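Local coordinates for protein PHOX (Pseudomonas fluorescens, PDB 4A9V) that probably hydrolyses phosphate monoesters as a beta-propeller alkaline phosphatase, using a complex iron-calcium cofactor for phosphotransfer chemistry, at residues G268-E273 and M289-R294. Sequence-based numbering, arbitrary orientation.
Sequences GRFKHE and MGDDER. With CA (calcium ion), chain Q; FEO (mu-oxo-diiron), chain S.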
ATOM      1  N   GLY A 268     -15.552   0.310  -1.920  1.00  6.41           N
ATOM      2  CA  GLY A 268     -15.390  -0.375  -3.199  1.00  6.74           C
ATOM      3  C   GLY A 268     -14.395  -1.524  -3.164  1.00  6.55           C
ATOM      4  O   GLY A 268     -13.524  -1.577  -2.287  1.00  6.68           O
ATOM      5  N   ARG A 269     -14.537  -2.436  -4.122  1.00  6.49           N
ATOM      6  CA  ARG A 269     -13.674  -3.606  -4.236  1.00  6.55           C
ATOM      7  C   ARG A 269     -12.781  -3.471  -5.463  1.00  6.22           C
ATOM      8  O   ARG A 269     -13.272  -3.272  -6.578  1.00  6.91           O
ATOM      9  CB  ARG A 269     -14.521  -4.881  -4.346  1.00  7.31           C
ATOM     10  CG  ARG A 269     -13.709  -6.132  -4.621  1.00  6.83           C
ATOM     11  CD  ARG A 269     -14.567  -7.368  -4.439  1.00  6.97           C
ATOM     12  NE  ARG A 269     -13.953  -8.563  -5.005  1.00  7.50           N
ATOM     13  CZ  ARG A 269     -14.061  -8.940  -6.273  1.00  7.64           C
ATOM     14  NH1 ARG A 269     -14.733  -8.207  -7.146  1.00  8.08           N
ATOM     15  NH2 ARG A 269     -13.429 -10.027  -6.684  1.00  8.01           N
ATOM     16  N   PHE A 270     -11.474  -3.557  -5.243  1.00  6.31           N
ATOM     17  CA  PHE A 270     -10.454  -3.474  -6.281  1.00  6.63           C
ATOM     18  C   PHE A 270      -9.115  -3.776  -5.597  1.00  6.48           C
ATOM     19  O   PHE A 270      -9.105  -4.263  -4.464  1.00  6.93           O
ATOM     20  CB  PHE A 270     -10.482  -2.125  -7.060  1.00  6.40           C
ATOM     21  CG  PHE A 270     -10.505  -0.880  -6.195  1.00  6.43           C
ATOM     22  CD1 PHE A 270      -9.325  -0.266  -5.803  1.00  7.12           C
ATOM     23  CD2 PHE A 270     -11.697  -0.200  -5.985  1.00  7.00           C
ATOM     24  CE1 PHE A 270      -9.341   0.946  -5.139  1.00  6.98           C
ATOM     25  CE2 PHE A 270     -11.719   1.009  -5.326  1.00  7.43           C
ATOM     26  CZ  PHE A 270     -10.542   1.597  -4.930  1.00  7.43           C
ATOM     27  N   LYS A 271      -8.009  -3.634  -6.317  1.00  6.31           N
ATOM     28  CA  LYS A 271      -6.710  -3.997  -5.769  1.00  6.23           C
ATOM     29  C   LYS A 271      -6.106  -2.780  -5.054  1.00  6.36           C
ATOM     30  O   LYS A 271      -5.309  -2.023  -5.610  1.00  6.63           O
ATOM     31  CB  LYS A 271      -5.817  -4.589  -6.860  1.00  6.79           C
ATOM     32  CG  LYS A 271      -6.441  -5.840  -7.436  1.00  6.53           C
ATOM     33  CD  LYS A 271      -5.571  -6.597  -8.418  1.00  7.90           C
ATOM     34  CE  LYS A 271      -6.383  -7.714  -9.052  1.00  9.30           C
ATOM     35  NZ  LYS A 271      -5.627  -8.466 -10.086  1.00 10.35           N
ATOM     36  N   HIS A 272      -6.628  -2.533  -3.856  1.00  6.15           N
ATOM     37  CA  HIS A 272      -6.335  -1.311  -3.111  1.00  5.87           C
ATOM     38  C   HIS A 272      -4.880  -1.234  -2.726  1.00  5.94           C
ATOM     39  O   HIS A 272      -4.376  -2.130  -2.050  1.00  6.97           O
ATOM     40  CB  HIS A 272      -7.148  -1.292  -1.822  1.00  6.33           C
ATOM     41  CG  HIS A 272      -8.623  -1.092  -2.020  1.00  6.12           C
ATOM     42  ND1 HIS A 272      -9.181   0.140  -2.051  1.00  6.35           N
ATOM     43  CD2 HIS A 272      -9.663  -1.998  -2.123  1.00  6.75           C
ATOM     44  CE1 HIS A 272     -10.509   0.022  -2.181  1.00  7.05           C
ATOM     45  NE2 HIS A 272     -10.807  -1.278  -2.228  1.00  7.09           N
ATOM     46  N   GLU A 273      -4.243  -0.097  -3.002  1.00  5.78           N
ATOM     47  CA  GLU A 273      -2.887   0.159  -2.519  1.00  5.73           C
ATOM     48  C   GLU A 273      -2.932   0.807  -1.133  1.00  5.83           C
ATOM     49  O   GLU A 273      -2.628   0.159  -0.135  1.00  6.30           O
ATOM     50  CB  GLU A 273      -2.102   1.019  -3.495  1.00  6.42           C
ATOM     51  CG  GLU A 273      -0.655   1.208  -3.059  1.00  6.49           C
ATOM     52  CD  GLU A 273       0.301   0.197  -3.658  1.00  6.36           C
ATOM     53  OE1 GLU A 273      -0.095  -0.476  -4.644  1.00  7.30           O
ATOM     54  OE2 GLU A 273       1.453   0.114  -3.160  1.00  6.80           O
ATOM     55  N   MET A 289      -7.970   6.714  -3.056  1.00  5.98           N
ATOM     56  CA  MET A 289      -7.570   5.316  -3.177  1.00  6.10           C
ATOM     57  C   MET A 289      -7.122   4.989  -4.597  1.00  6.63           C
ATOM     58  O   MET A 289      -7.884   5.171  -5.544  1.00  7.81           O
ATOM     59  CB  MET A 289      -8.749   4.408  -2.829  1.00  6.42           C
ATOM     60  CG  MET A 289      -9.177   4.490  -1.378  1.00  7.25           C
ATOM     61  SD  MET A 289     -10.660   3.525  -1.030  1.00  7.74           S
ATOM     62  CE  MET A 289     -11.904   4.533  -1.840  1.00  8.62           C
ATOM     63  N   GLY A 290      -5.982   4.318  -4.718  1.00  5.85           N
ATOM     64  CA  GLY A 290      -5.517   3.804  -5.999  1.00  6.37           C
ATOM     65  C   GLY A 290      -5.794   2.316  -6.145  1.00  5.78           C
ATOM     66  O   GLY A 290      -5.801   1.575  -5.160  1.00  6.88           O
ATOM     67  N   ASP A 291      -6.008   1.888  -7.390  1.00  6.11           N
ATOM     68  CA  ASP A 291      -6.140   0.482  -7.784  1.00  6.42           C
ATOM     69  C   ASP A 291      -4.900   0.092  -8.584  1.00  6.90           C
ATOM     70  O   ASP A 291      -4.732   0.545  -9.716  1.00  7.09           O
ATOM     71  CB  ASP A 291      -7.399   0.340  -8.657  1.00  6.65           C
ATOM     72  CG  ASP A 291      -7.717  -1.080  -9.034  1.00  6.05           C
ATOM     73  OD1 ASP A 291      -7.062  -2.022  -8.535  1.00  6.78           O
ATOM     74  OD2 ASP A 291      -8.693  -1.267  -9.802  1.00  6.79           O
ATOM     75  N   ASP A 292      -3.983  -0.657  -7.970  1.00  6.76           N
ATOM     76  CA  ASP A 292      -2.689  -0.902  -8.602  1.00  7.06           C
ATOM     77  C   ASP A 292      -2.761  -2.050  -9.597  1.00  6.78           C
ATOM     78  O   ASP A 292      -2.478  -3.205  -9.287  1.00  8.41           O
ATOM     79  CB  ASP A 292      -1.588  -1.142  -7.576  1.00  7.24           C
ATOM     80  CG  ASP A 292      -0.256  -1.429  -8.227  1.00  7.28           C
ATOM     81  OD1 ASP A 292      -0.153  -1.269  -9.462  1.00  9.47           O
ATOM     82  OD2 ASP A 292       0.694  -1.800  -7.507  1.00  7.40           O
ATOM     83  N   GLU A 293      -3.090  -1.697 -10.833  1.00  7.07           N
ATOM     84  CA  GLU A 293      -2.945  -2.593 -11.962  1.00  7.73           C
ATOM     85  C   GLU A 293      -2.814  -1.717 -13.199  1.00  7.40           C
ATOM     86  O   GLU A 293      -3.306  -0.587 -13.218  1.00  8.79           O
ATOM     87  CB  GLU A 293      -4.153  -3.527 -12.049  1.00  8.75           C
ATOM     88  CG  GLU A 293      -4.020  -4.605 -13.107  1.00 11.61           C
ATOM     89  CD  GLU A 293      -5.064  -5.702 -12.998  1.00 11.74           C
ATOM     90  OE1 GLU A 293      -5.529  -6.024 -11.884  1.00 10.40           O
ATOM     91  OE2 GLU A 293      -5.388  -6.285 -14.055  1.00 16.33           O
ATOM     92  N   ARG A 294      -2.086  -2.200 -14.201  1.00  7.97           N
ATOM     93  CA  ARG A 294      -1.893  -1.430 -15.423  1.00  8.33           C
ATOM     94  C   ARG A 294      -3.256  -1.092 -16.012  1.00  7.84           C
ATOM     95  O   ARG A 294      -4.059  -1.981 -16.268  1.00  9.58           O
ATOM     96  CB  ARG A 294      -1.075  -2.214 -16.446  1.00  8.85           C
ATOM     97  CG  ARG A 294       0.375  -2.416 -16.056  1.00 10.70           C
ATOM     98  CD  ARG A 294       1.117  -3.196 -17.127  1.00 12.48           C
ATOM     99  NE  ARG A 294       1.093  -4.628 -16.871  1.00 33.41           N
ATOM    100  CZ  ARG A 294       1.997  -5.261 -16.134  0.50 35.42           C
ATOM    101  NH1 ARG A 294       3.022  -4.588 -15.623  1.00 55.43           N
ATOM    102  NH2 ARG A 294       1.769  -6.507 -15.749  1.00 33.24           N
TER
HETATM  103 CA    CA Q1591       3.497  -0.966  -3.206  1.00  7.90          CA
HETATM  104 FE1  FEO S1594       1.488  -3.998  -2.790  1.00  7.69          FE
HETATM  105 FE2  FEO S1594       0.977  -1.928  -5.533  1.00  7.08          FE
HETATM  106  O   FEO S1594       2.065  -2.719  -4.148  1.00  7.92           O
HETATM  107  O   HOH W   1      -6.907   1.829  -2.433  1.00  7.52           O
HETATM  108  O   HOH W   2       3.360  -3.456  -1.860  1.00  8.23           O
HETATM  109  O   HOH W   3       2.822  -0.754  -0.794  1.00  8.22           O
HETATM  110  O   HOH W   4       5.585  -0.851  -1.854  1.00  9.43           O
HETATM  111  O   HOH W   5       4.899  -2.854  -4.380  1.00 10.54           O
HETATM  112  O   HOH W   6       2.668  -5.351  -4.179  1.00 13.70           O
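Glu273 and Asp292 meet at one iron of the mu-oxo-diiron group: Glu273 OE1 and Asp292 OD2 each lie 2.0 Å from FE2, and Glu194 and Glu387 complete the set of carboxylates on this metal. Glu273 also bridges, its OE2 lying 2.3 Å from a calcium ion that Asp479 shares; bent at chi2 (93°), the chain presents one oxygen to each metal. The other oxygen of Asp292, OD1, is taken by Arg385.

Backbone bonds bring these ligands together. Asp292 N donates to Lys271 O (3.0 Å) and Glu273 N to Gly290 O; the two bonds flank a single beta bridge between His272 and Asp291, which ties the loop to strand 284-290 and the residues after it. Gly290 O also receives a water that bonds His272 ND1. Asp291 OD1 accepts Lys271 N at 2.9 Å, met from above the carboxylate plane, while its OD2 pairs with Arg372. With CG swung trans to the backbone N (chi1 -175°), the Asp291 carboxylate lies against CB of Phe270. Replacing Asp291 by alanine removes both oxygens and would probably leave Lys271 N without this acceptor, Arg372 with one carboxylate fewer and the inverse gamma turn centred on Asp292 less firmly held.

Farther out, the extended Lys271 chain carries NZ to Glu293 OE1 (3.0 Å), a salt bridge on the syn side but 35° out of the carboxylate plane; Tyr216 also binds this ammonium, and Arg372 the same Glu293 oxygen.

Phe270, His272 and Met289 pack beside this network. Met289 CB abuts the Phe270 ring edge at CZ (3.9 Å), and Met289 SD sits at the edge of the His272 imidazole. His272 NE2 donates in the ring plane to Gly268 O.

The backbone bonds of Glu273 and Asp292, with Arg385 on Asp292 OD1, probably position the two iron-binding carboxylates.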